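Long-range contacts in natterin-like protein (Lethenteron camtschaticum, PDB 6IUL), which is probably a cytotoxic, pore-forming immune protein of the lamprey that joins a jacalin-like lectin domain to an aerolysin-type toxin module: residues L275-L281 with A293-Y299; S149-M154 with F210-A216; I143-S148 with R282-N287. All blocks are in the same frame, centred on the assembly; numbering follows the deposited sequence.

In the fold
From the N terminus, the chain enters this region on strand 135-155, whose residues 143-148 and then 149-154 begin interactions 3 and 2. Interaction 2 closes first, when 210-216 returns after 55 intervening residues and lies parallel to 149-154. Strand 260-285 then comes back: its residues 275-281 open interaction 1, and 282-287 close interaction 3, a loop of 133 intervening residues inside which interaction 2 is nested. Interaction 1 closes last, at 293-299, as a hairpin that crosses interaction 3. Strand 135-155 thus lies between strands 212-223 and 260-285, and all three contacts belong to one mixed sheet within the toxin-like family region.

Interaction 1 of 3, residues L275-L281 with A293-Y299; sequences LPYTALL and APLSGIY
The ring of Tyr277 lies flat over the backbone of Gly297, its cross-strand partner, with Gly297 N 3.7 Å above the ring plane and over its centre. Tyr277 CD2 comes within 3.3 Å of Gly297 C, while Tyr299 N meets the edge of the ring. Tyr277 CG sits between the backbone N and carbonyl carbon (chi1 80°), a rotation that swings the ring across the neighbouring strand. Glycine suits this place because it has no side chain to hold the ring off the peptide. The same pair is joined through the backbone, Tyr277 N giving a 2.8 Å bond to Gly297 O and Gly297 N returning one to Tyr277 O. Outside these two segments, Trp200 of strand 184-200 meets the tyrosine ring edge-to-face, and Tyr277 OH is bonded to Ser201 O, which together help hold the ring.

Further along the same face, Leu295 reaches over Ala279 and Leu281. Leu295 CD1 is 4.0 Å from Leu281 CB, and the small Ala279 leaves room for Ile151 and Met154 of the adjoining strand. Leu295 N bonds to Ala279 O at 2.8 Å, although the donor stands above the carbonyl plane. The N-to-C directions of the two short segments differ by 144°.

On the other face Pro276 and Pro294 occupy non-hydrogen-bonded positions, where the missing N-H costs this pairing nothing. Leu280, beside Pro294, turns back so that its CD1 lies 3.7 Å from Ala293 O, and Thr278 and Ser296 form a more polar pair between the prolines. The arrangement is that of a twisted antiparallel beta hairpin, here strands 260-285 and 290-313, with an aromatic residue covering a cross-strand glycine.

Interaction 2 of 3, residues S149-M154 with F210-A216; sequences SVIQDM and FSLSVKA
Ile151 and Val214 lie side by side on one face of two parallel strands, and apolar packing runs from here to Met154 and Ala216. Ile151 CB is 4.2 Å from Val214 CG2. Met154, bent at both chi2 and chi3 (64° and 63°), doubles back until its CE meets Val214 CG1 at 3.9 Å, the two side chains crossing obliquely; its CB rests 3.7 Å from Ala216 CB, the small alanine allowing the close approach. Trp200 touches Met154 and Val214 as well. The backbone is equally firm: Ile151 N bonds to Ser213 O and Ile151 O accepts Lys215 N, each at 2.8 Å.

The serine end is buried but water-bridged. Ser213 N reaches Ser149 O over 3.2 Å, and one water joins Ser149 O to Ser213 OG. Another lies between Ser149 OG and Ser211 N, while Ser211 OG is also bonded to Thr247 of the second subunit. The solvent side is that of Val150 and Lys215, a looser touch with Val150 CG1 4.1 Å from Lys215 CB. Past the corner at Asp153 a further water accepts from Met154 N and donates to Lys215 O.

Small hydroxyl side chains suit the water-bridged end, and Ile151, Val214 and Ala216 the buried face that Met154 crosses: direct backbone bonds hold the middle, apolar packing continues to Met154, and waters bridge backbone groups at both ends.

Interaction 3 of 3, residues I143-S148 with R282-N287; sequences INAIKS and RITCVN. Unlike the reference sequence in segment 282-287: Val286 (reference Met).
Lys147 and Ser148 present two successive N-H groups to a single acceptor, Thr284 O, and so form a classic beta bulge. Lys147 N is 2.7 Å from Thr284 O and Ser148 N 3.0 Å from the same atom, both donors lying in the carbonyl plane. The extra residue is accommodated by the near-helical backbone of Lys147 (psi -47°), and its CB lies beside the shared oxygen while the extended chain carries the amine away, a fitting place for an exposed lysine. Regular pairing resumes at Ser148, whose O accepts Thr284 N.

The Ser148 and Thr284 side chains share a face of the sheet. Ser148 OG, between its backbone N and carbonyl carbon (chi1 64°), lies 3.6 Å from Thr284 CB; the hydroxyls do not meet directly but bind one water, which also donates to Arg282 O. On the buried side Ile146 CG1 lies 4.0 Å from Ile283 CG2, and both residues touch Phe210, as suits branched apolar residues.

On the far side of the bulge, 144-145 and 286-287 are loop. Ala145 O takes a 2.8 Å bond from Val286 N and another from a water that accepts Asn287 N. Cys285 SG, compact and weakly polar, packs against Asn144 O and Ile143 CG2. The side chains of Asn144 and Asn287 cross at about a right angle, their amide planes 67° apart. Their two ND2 atoms are 3.5 Å from each other, a closeness consistent with both donating to Tyr4 O; Asn287 OD1 accepts from Ala289 N. Ile146 N bonds to Ser191 OG of the second subunit, and Val286 packs on Thr249 of that same second subunit.

Two carbonyls, Thr284 O and Ala145 O, thus each gather two donors, and the irregular backbone remains well bonded between an apolar flank and water-linked hydroxyls.

Interaction 1 of 3, residues L275-L281 with A293-Y299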
loop_
_atom_site.group_PDB
_atom_site.type_symbol
_atom_site.label_atom_id
_atom_site.label_comp_id
_atom_site.label_asym_id
_atom_site.label_seq_id
_atom_site.Cartn_x
_atom_site.Cartn_y
_atom_site.Cartn_z
ATOM N N LEU A 275 -13.974 9.539 -11.831
ATOM C CA LEU A 275 -13.725 10.517 -12.894
ATOM C C LEU A 275 -12.841 9.941 -14.008
ATOM O O LEU A 275 -11.890 9.277 -13.719
ATOM C CB LEU A 275 -12.995 11.726 -12.329
ATOM C CG LEU A 275 -13.711 12.715 -11.387
ATOM C CD1 LEU A 275 -12.727 13.776 -10.961
ATOM C CD2 LEU A 275 -14.924 13.382 -12.078
ATOM N N PRO A 276 -13.158 10.198 -15.283
ATOM C CA PRO A 276 -12.226 9.803 -16.347
ATOM C C PRO A 276 -10.941 10.627 -16.324
ATOM O O PRO A 276 -10.961 11.793 -15.895
ATOM C CB PRO A 276 -13.025 10.068 -17.655
ATOM C CG PRO A 276 -14.068 11.085 -17.252
ATOM C CD PRO A 276 -14.417 10.751 -15.820
ATOM N N TYR A 277 -9.829 10.020 -16.761
ATOM C CA TYR A 277 -8.552 10.760 -16.860
ATOM C C TYR A 277 -7.854 10.469 -18.169
ATOM O O TYR A 277 -8.047 9.427 -18.767
ATOM C CB TYR A 277 -7.592 10.419 -15.679
ATOM C CG TYR A 277 -6.846 9.118 -15.826
ATOM C CD1 TYR A 277 -5.684 9.032 -16.596
ATOM C CD2 TYR A 277 -7.323 7.962 -15.248
ATOM C CE1 TYR A 277 -4.999 7.834 -16.747
ATOM C CE2 TYR A 277 -6.641 6.760 -15.375
ATOM C CZ TYR A 277 -5.482 6.703 -16.135
ATOM O OH TYR A 277 -4.846 5.493 -16.268
ATOM N N THR A 278 -7.018 11.400 -18.590
ATOM C CA THR A 278 -6.090 11.183 -19.689
ATOM C C THR A 278 -4.704 11.489 -19.134
ATOM O O THR A 278 -4.580 12.258 -18.159
ATOM C CB THR A 278 -6.354 12.088 -20.913
ATOM O OG1 THR A 278 -6.180 13.443 -20.530
ATOM C CG2 THR A 278 -7.778 11.904 -21.469
ATOM N N ALA A 279 -3.678 10.873 -19.721
ATOM C CA ALA A 279 -2.324 11.060 -19.247
ATOM C C ALA A 279 -1.323 10.552 -20.275
ATOM O O ALA A 279 -1.689 10.031 -21.309
ATOM C CB ALA A 279 -2.114 10.314 -17.909
ATOM N N LEU A 280 -0.044 10.703 -19.968
ATOM C CA LEU A 280 1.017 10.224 -20.829
ATOM C C LEU A 280 1.940 9.296 -20.022
ATOM O O LEU A 280 2.450 9.660 -18.951
ATOM C CB LEU A 280 1.767 11.433 -21.370
ATOM C CG LEU A 280 2.940 11.119 -22.308
ATOM C CD1 LEU A 280 2.420 10.463 -23.592
ATOM C CD2 LEU A 280 3.802 12.323 -22.635
ATOM N N LEU A 281 2.168 8.111 -20.546
ATOM C CA LEU A 281 3.187 7.233 -19.985
ATOM C C LEU A 281 4.503 7.511 -20.686
ATOM O O LEU A 281 4.609 7.376 -21.907
ATOM C CB LEU A 281 2.792 5.771 -20.156
ATOM C CG LEU A 281 3.901 4.762 -19.803
ATOM C CD1 LEU A 281 4.222 4.849 -18.342
ATOM C CD2 LEU A 281 3.456 3.360 -20.130
ATOM N N ALA A 293 3.544 6.862 -24.523
ATOM C CA ALA A 293 2.280 6.238 -24.877
ATOM C C ALA A 293 1.120 6.989 -24.199
ATOM O O ALA A 293 1.069 7.087 -22.982
ATOM C CB ALA A 293 2.260 4.771 -24.459
ATOM N N PRO A 294 0.176 7.499 -24.995
ATOM C CA PRO A 294 -1.004 8.138 -24.421
ATOM C C PRO A 294 -1.836 7.141 -23.618
ATOM O O PRO A 294 -1.925 5.981 -23.967
ATOM C CB PRO A 294 -1.778 8.661 -25.652
ATOM C CG PRO A 294 -1.244 7.871 -26.819
ATOM C CD PRO A 294 0.179 7.488 -26.477
ATOM N N LEU A 295 -2.418 7.608 -22.518
ATOM C CA LEU A 295 -3.221 6.772 -21.625
ATOM C C LEU A 295 -4.574 7.408 -21.430
ATOM O O LEU A 295 -4.720 8.630 -21.394
ATOM C CB LEU A 295 -2.559 6.657 -20.238
ATOM C CG LEU A 295 -1.267 5.836 -20.138
ATOM C CD1 LEU A 295 -0.869 5.645 -18.668
ATOM C CD2 LEU A 295 -1.569 4.487 -20.783
ATOM N N SER A 296 -5.531 6.548 -21.184
ATOM C CA SER A 296 -6.887 6.956 -20.916
ATOM C C SER A 296 -7.422 5.970 -19.894
ATOM O O SER A 296 -7.165 4.770 -20.005
ATOM C CB SER A 296 -7.691 6.878 -22.202
ATOM O OG SER A 296 -8.843 7.616 -22.078
ATOM N N GLY A 297 -8.154 6.449 -18.892
ATOM C CA GLY A 297 -8.677 5.510 -17.869
ATOM C C GLY A 297 -9.615 6.179 -16.880
ATOM O O GLY A 297 -10.185 7.236 -17.177
ATOM N N ILE A 298 -9.812 5.565 -15.727
ATOM C CA ILE A 298 -10.645 6.148 -14.700
ATOM C C ILE A 298 -9.906 6.264 -13.344
ATOM O O ILE A 298 -9.154 5.385 -12.940
ATOM C CB ILE A 298 -11.984 5.396 -14.543
ATOM C CG1 ILE A 298 -11.783 4.035 -13.924
ATOM C CG2 ILE A 298 -12.743 5.255 -15.889
ATOM C CD1 ILE A 298 -13.084 3.270 -13.702
ATOM N N TYR A 299 -10.143 7.369 -12.658
ATOM C CA TYR A 299 -9.643 7.642 -11.329
ATOM C C TYR A 299 -10.736 7.428 -10.332
ATOM O O TYR A 299 -11.847 7.966 -10.470
ATOM C CB TYR A 299 -9.074 9.061 -11.212
ATOM C CG TYR A 299 -8.636 9.429 -9.817
ATOM C CD1 TYR A 299 -7.373 9.092 -9.347
ATOM C CD2 TYR A 299 -9.509 10.076 -8.932
ATOM C CE1 TYR A 299 -6.974 9.402 -8.068
ATOM C CE2 TYR A 299 -9.114 10.402 -7.642
ATOM C CZ TYR A 299 -7.849 10.067 -7.207
ATOM O OH TYR A 299 -7.434 10.356 -5.929
#

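Interaction 2 of 3, residues S149-M154 with F210-A216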
loop_
_atom_site.group_PDB
_atom_site.type_symbol
_atom_site.label_atom_id
_atom_site.label_comp_id
_atom_site.label_asym_id
_atom_site.label_seq_id
_atom_site.Cartn_x
_atom_site.Cartn_y
_atom_site.Cartn_z
ATOM N N SER A 149 9.626 4.743 -15.525
ATOM C CA SER A 149 8.330 4.635 -16.192
ATOM C C SER A 149 7.354 5.464 -15.409
ATOM O O SER A 149 6.975 5.104 -14.290
ATOM C CB SER A 149 7.853 3.188 -16.200
ATOM O OG SER A 149 8.709 2.413 -16.996
ATOM N N VAL A 150 6.955 6.584 -15.988
ATOM C CA VAL A 150 6.274 7.622 -15.222
ATOM C C VAL A 150 5.066 8.121 -15.975
ATOM O O VAL A 150 5.146 8.517 -17.140
ATOM C CB VAL A 150 7.182 8.826 -14.922
ATOM C CG1 VAL A 150 6.452 9.777 -13.987
ATOM C CG2 VAL A 150 8.461 8.413 -14.222
ATOM N N ILE A 151 3.936 8.096 -15.296
ATOM C CA ILE A 151 2.701 8.610 -15.840
ATOM C C ILE A 151 2.629 10.091 -15.433
ATOM O O ILE A 151 2.789 10.433 -14.273
ATOM C CB ILE A 151 1.511 7.857 -15.286
ATOM C CG1 ILE A 151 1.521 6.425 -15.805
ATOM C CG2 ILE A 151 0.223 8.563 -15.682
ATOM C CD1 ILE A 151 0.504 5.523 -15.156
ATOM N N GLN A 152 2.405 10.954 -16.403
ATOM C CA GLN A 152 2.458 12.393 -16.197
ATOM C C GLN A 152 1.426 13.092 -17.076
ATOM O O GLN A 152 0.617 12.429 -17.721
ATOM C CB GLN A 152 3.872 12.917 -16.457
ATOM C CG GLN A 152 4.375 12.827 -17.871
ATOM C CD GLN A 152 5.917 12.770 -17.910
ATOM O OE1 GLN A 152 6.559 11.832 -17.384
ATOM N NE2 GLN A 152 6.511 13.759 -18.543
ATOM N N ASP A 153 1.459 14.428 -17.082
ATOM C CA ASP A 153 0.436 15.264 -17.751
ATOM C C ASP A 153 -0.982 14.762 -17.461
ATOM O O ASP A 153 -1.775 14.533 -18.378
ATOM C CB ASP A 153 0.655 15.317 -19.278
ATOM C CG ASP A 153 2.047 15.826 -19.662
ATOM O OD1 ASP A 153 2.659 16.641 -18.927
ATOM O OD2 ASP A 153 2.524 15.418 -20.728
ATOM N N MET A 154 -1.274 14.573 -16.176
ATOM C CA MET A 154 -2.556 14.031 -15.726
ATOM C C MET A 154 -3.666 15.076 -15.894
ATOM O O MET A 154 -3.514 16.200 -15.484
ATOM C CB MET A 154 -2.477 13.588 -14.256
ATOM C CG MET A 154 -3.764 12.964 -13.722
ATOM S SD MET A 154 -4.202 11.429 -14.553
ATOM C CE MET A 154 -2.811 10.364 -14.133
ATOM N N PHE A 210 5.973 -2.834 -15.921
ATOM C CA PHE A 210 6.823 -1.731 -15.537
ATOM C C PHE A 210 6.681 -1.390 -14.065
ATOM O O PHE A 210 5.714 -1.802 -13.438
ATOM C CB PHE A 210 6.465 -0.511 -16.403
ATOM C CG PHE A 210 6.525 -0.787 -17.879
ATOM C CD1 PHE A 210 7.748 -0.868 -18.549
ATOM C CD2 PHE A 210 5.366 -0.975 -18.604
ATOM C CE1 PHE A 210 7.792 -1.173 -19.891
ATOM C CE2 PHE A 210 5.402 -1.258 -19.961
ATOM C CZ PHE A 210 6.621 -1.337 -20.611
ATOM N N SER A 211 7.628 -0.631 -13.499
ATOM C CA SER A 211 7.392 -0.061 -12.176
ATOM C C SER A 211 6.882 1.372 -12.357
ATOM O O SER A 211 7.629 2.310 -12.629
ATOM C CB SER A 211 8.617 -0.139 -11.253
ATOM O OG SER A 211 9.540 0.818 -11.581
ATOM N N LEU A 212 5.576 1.521 -12.260
ATOM C CA LEU A 212 4.909 2.802 -12.571
ATOM C C LEU A 212 4.917 3.750 -11.369
ATOM O O LEU A 212 4.732 3.301 -10.235
ATOM C CB LEU A 212 3.449 2.549 -12.946
ATOM C CG LEU A 212 3.212 1.700 -14.173
ATOM C CD1 LEU A 212 1.756 1.453 -14.364
ATOM C CD2 LEU A 212 3.796 2.334 -15.427
ATOM N N SER A 213 5.193 5.023 -11.611
ATOM C CA SER A 213 4.816 6.079 -10.693
ATOM C C SER A 213 4.001 7.120 -11.456
ATOM O O SER A 213 4.065 7.203 -12.689
ATOM C CB SER A 213 6.018 6.720 -9.980
ATOM O OG SER A 213 6.917 7.202 -10.912
ATOM N N VAL A 214 3.212 7.880 -10.706
ATOM C CA VAL A 214 2.379 8.938 -11.253
ATOM C C VAL A 214 2.832 10.275 -10.714
ATOM O O VAL A 214 2.856 10.499 -9.505
ATOM C CB VAL A 214 0.925 8.729 -10.842
ATOM C CG1 VAL A 214 0.053 9.774 -11.507
ATOM C CG2 VAL A 214 0.456 7.333 -11.227
ATOM N N LYS A 215 3.239 11.166 -11.606
ATOM C CA LYS A 215 3.633 12.497 -11.212
ATOM C C LYS A 215 2.429 13.394 -11.477
ATOM O O LYS A 215 2.157 13.777 -12.612
ATOM C CB LYS A 215 4.902 12.960 -11.923
ATOM C CG LYS A 215 5.409 14.304 -11.433
ATOM C CD LYS A 215 6.698 14.712 -12.169
ATOM C CE LYS A 215 6.399 15.610 -13.375
ATOM N NZ LYS A 215 7.483 15.670 -14.381
ATOM N N ALA A 216 1.670 13.650 -10.408
ATOM C CA ALA A 216 0.366 14.321 -10.495
ATOM C C ALA A 216 -0.090 14.814 -9.144
ATOM O O ALA A 216 0.450 14.423 -8.112
ATOM C CB ALA A 216 -0.675 13.360 -11.023
HETATM O O HOH W 1 9.776 0.400 -15.338
HETATM O O HOH W 2 8.811 5.160 -12.302
HETATM O O HOH W 3 10.391 2.550 -13.251
HETATM O O HOH W 4 0.479 15.430 -13.932
#

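Interaction 3 of 3, residues I143-S148 with R282-N287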
loop_
_atom_site.group_PDB
_atom_site.type_symbol
_atom_site.label_atom_id
_atom_site.label_comp_id
_atom_site.label_asym_id
_atom_site.label_seq_id
_atom_site.Cartn_x
_atom_site.Cartn_y
_atom_site.Cartn_z
ATOM N N ILE A 143 12.430 -3.191 -25.703
ATOM C CA ILE A 143 12.739 -1.902 -25.088
ATOM C C ILE A 143 14.128 -1.995 -24.487
ATOM O O ILE A 143 14.471 -2.965 -23.796
ATOM C CB ILE A 143 11.737 -1.532 -23.946
ATOM C CG1 ILE A 143 10.331 -1.498 -24.498
ATOM C CG2 ILE A 143 12.090 -0.162 -23.360
ATOM C CD1 ILE A 143 9.268 -1.244 -23.443
ATOM N N ASN A 144 14.934 -0.975 -24.736
ATOM C CA ASN A 144 16.274 -0.943 -24.150
ATOM C C ASN A 144 16.165 -0.812 -22.629
ATOM O O ASN A 144 15.088 -0.543 -22.100
ATOM C CB ASN A 144 17.081 0.199 -24.760
ATOM C CG ASN A 144 17.759 -0.195 -26.044
ATOM O OD1 ASN A 144 18.428 -1.214 -26.069
ATOM N ND2 ASN A 144 17.694 0.676 -27.081
ATOM N N ALA A 145 17.276 -1.027 -21.922
ATOM C CA ALA A 145 17.276 -1.035 -20.498
ATOM C C ALA A 145 16.591 0.256 -19.956
ATOM O O ALA A 145 16.874 1.361 -20.440
ATOM C CB ALA A 145 18.666 -1.137 -19.954
ATOM N N ILE A 146 15.696 0.067 -18.980
ATOM C CA ILE A 146 14.807 1.100 -18.526
ATOM C C ILE A 146 15.317 1.763 -17.250
ATOM O O ILE A 146 15.745 1.077 -16.309
ATOM C CB ILE A 146 13.411 0.539 -18.267
ATOM C CG1 ILE A 146 12.796 0.132 -19.609
ATOM C CG2 ILE A 146 12.517 1.546 -17.554
ATOM C CD1 ILE A 146 11.501 -0.685 -19.478
ATOM N N LYS A 147 15.259 3.101 -17.239
ATOM C CA LYS A 147 15.582 3.899 -16.066
ATOM C C LYS A 147 14.311 4.214 -15.288
ATOM O O LYS A 147 14.298 4.096 -14.077
ATOM C CB LYS A 147 16.244 5.202 -16.458
ATOM C CG LYS A 147 16.518 6.109 -15.260
ATOM C CD LYS A 147 17.340 7.348 -15.577
ATOM C CE LYS A 147 17.448 8.184 -14.300
ATOM N NZ LYS A 147 18.239 9.445 -14.460
ATOM N N SER A 148 13.263 4.659 -15.972
ATOM C CA SER A 148 11.991 4.989 -15.281
ATOM C C SER A 148 10.767 4.876 -16.168
ATOM O O SER A 148 10.852 4.952 -17.381
ATOM C CB SER A 148 12.041 6.412 -14.709
ATOM O OG SER A 148 12.157 7.412 -15.759
ATOM N N ARG A 282 5.501 7.944 -19.942
ATOM C CA ARG A 282 6.823 8.118 -20.507
ATOM C C ARG A 282 7.794 7.116 -19.894
ATOM O O ARG A 282 8.051 7.134 -18.686
ATOM C CB ARG A 282 7.347 9.521 -20.270
ATOM C CG ARG A 282 8.781 9.707 -20.736
ATOM C CD ARG A 282 9.150 11.165 -20.907
ATOM N NE ARG A 282 8.425 11.733 -22.042
ATOM C CZ ARG A 282 8.137 13.024 -22.181
ATOM N NH1 ARG A 282 8.481 13.918 -21.263
ATOM N NH2 ARG A 282 7.504 13.431 -23.262
ATOM N N ILE A 283 8.372 6.296 -20.753
ATOM C CA ILE A 283 9.390 5.353 -20.362
ATOM C C ILE A 283 10.724 5.909 -20.806
ATOM O O ILE A 283 10.953 6.098 -21.980
ATOM C CB ILE A 283 9.159 3.989 -21.020
ATOM C CG1 ILE A 283 7.821 3.427 -20.526
ATOM C CG2 ILE A 283 10.320 3.031 -20.719
ATOM C CD1 ILE A 283 7.348 2.196 -21.266
ATOM N N THR A 284 11.610 6.130 -19.851
ATOM C CA THR A 284 12.919 6.643 -20.133
ATOM C C THR A 284 13.934 5.543 -19.958
ATOM O O THR A 284 13.999 4.889 -18.903
ATOM C CB THR A 284 13.235 7.832 -19.205
ATOM O OG1 THR A 284 12.192 8.821 -19.361
ATOM C CG2 THR A 284 14.604 8.448 -19.504
ATOM N N CYS A 285 14.743 5.356 -21.002
ATOM C CA CYS A 285 15.776 4.335 -20.995
ATOM C C CYS A 285 17.070 4.829 -20.358
ATOM O O CYS A 285 17.342 6.030 -20.335
ATOM C CB CYS A 285 16.072 3.892 -22.432
ATOM S SG CYS A 285 14.690 3.120 -23.246
ATOM N N VAL A 286 17.862 3.885 -19.860
ATOM C CA VAL A 286 19.211 4.151 -19.398
ATOM C C VAL A 286 20.060 4.878 -20.437
ATOM O O VAL A 286 20.840 5.742 -20.064
ATOM C CB VAL A 286 19.915 2.817 -19.025
ATOM C CG1 VAL A 286 21.372 3.009 -18.671
ATOM C CG2 VAL A 286 19.218 2.191 -17.851
ATOM N N ASN A 287 19.900 4.573 -21.728
ATOM C CA ASN A 287 20.699 5.232 -22.746
ATOM C C ASN A 287 20.253 6.682 -23.023
ATOM O O ASN A 287 20.835 7.354 -23.832
ATOM C CB ASN A 287 20.727 4.425 -24.064
ATOM C CG ASN A 287 19.379 4.367 -24.761
ATOM O OD1 ASN A 287 18.420 5.087 -24.403
ATOM N ND2 ASN A 287 19.297 3.535 -25.784
HETATM O O HOH W 5 18.921 1.936 -22.455
HETATM O O HOH W 6 10.348 8.428 -17.564
#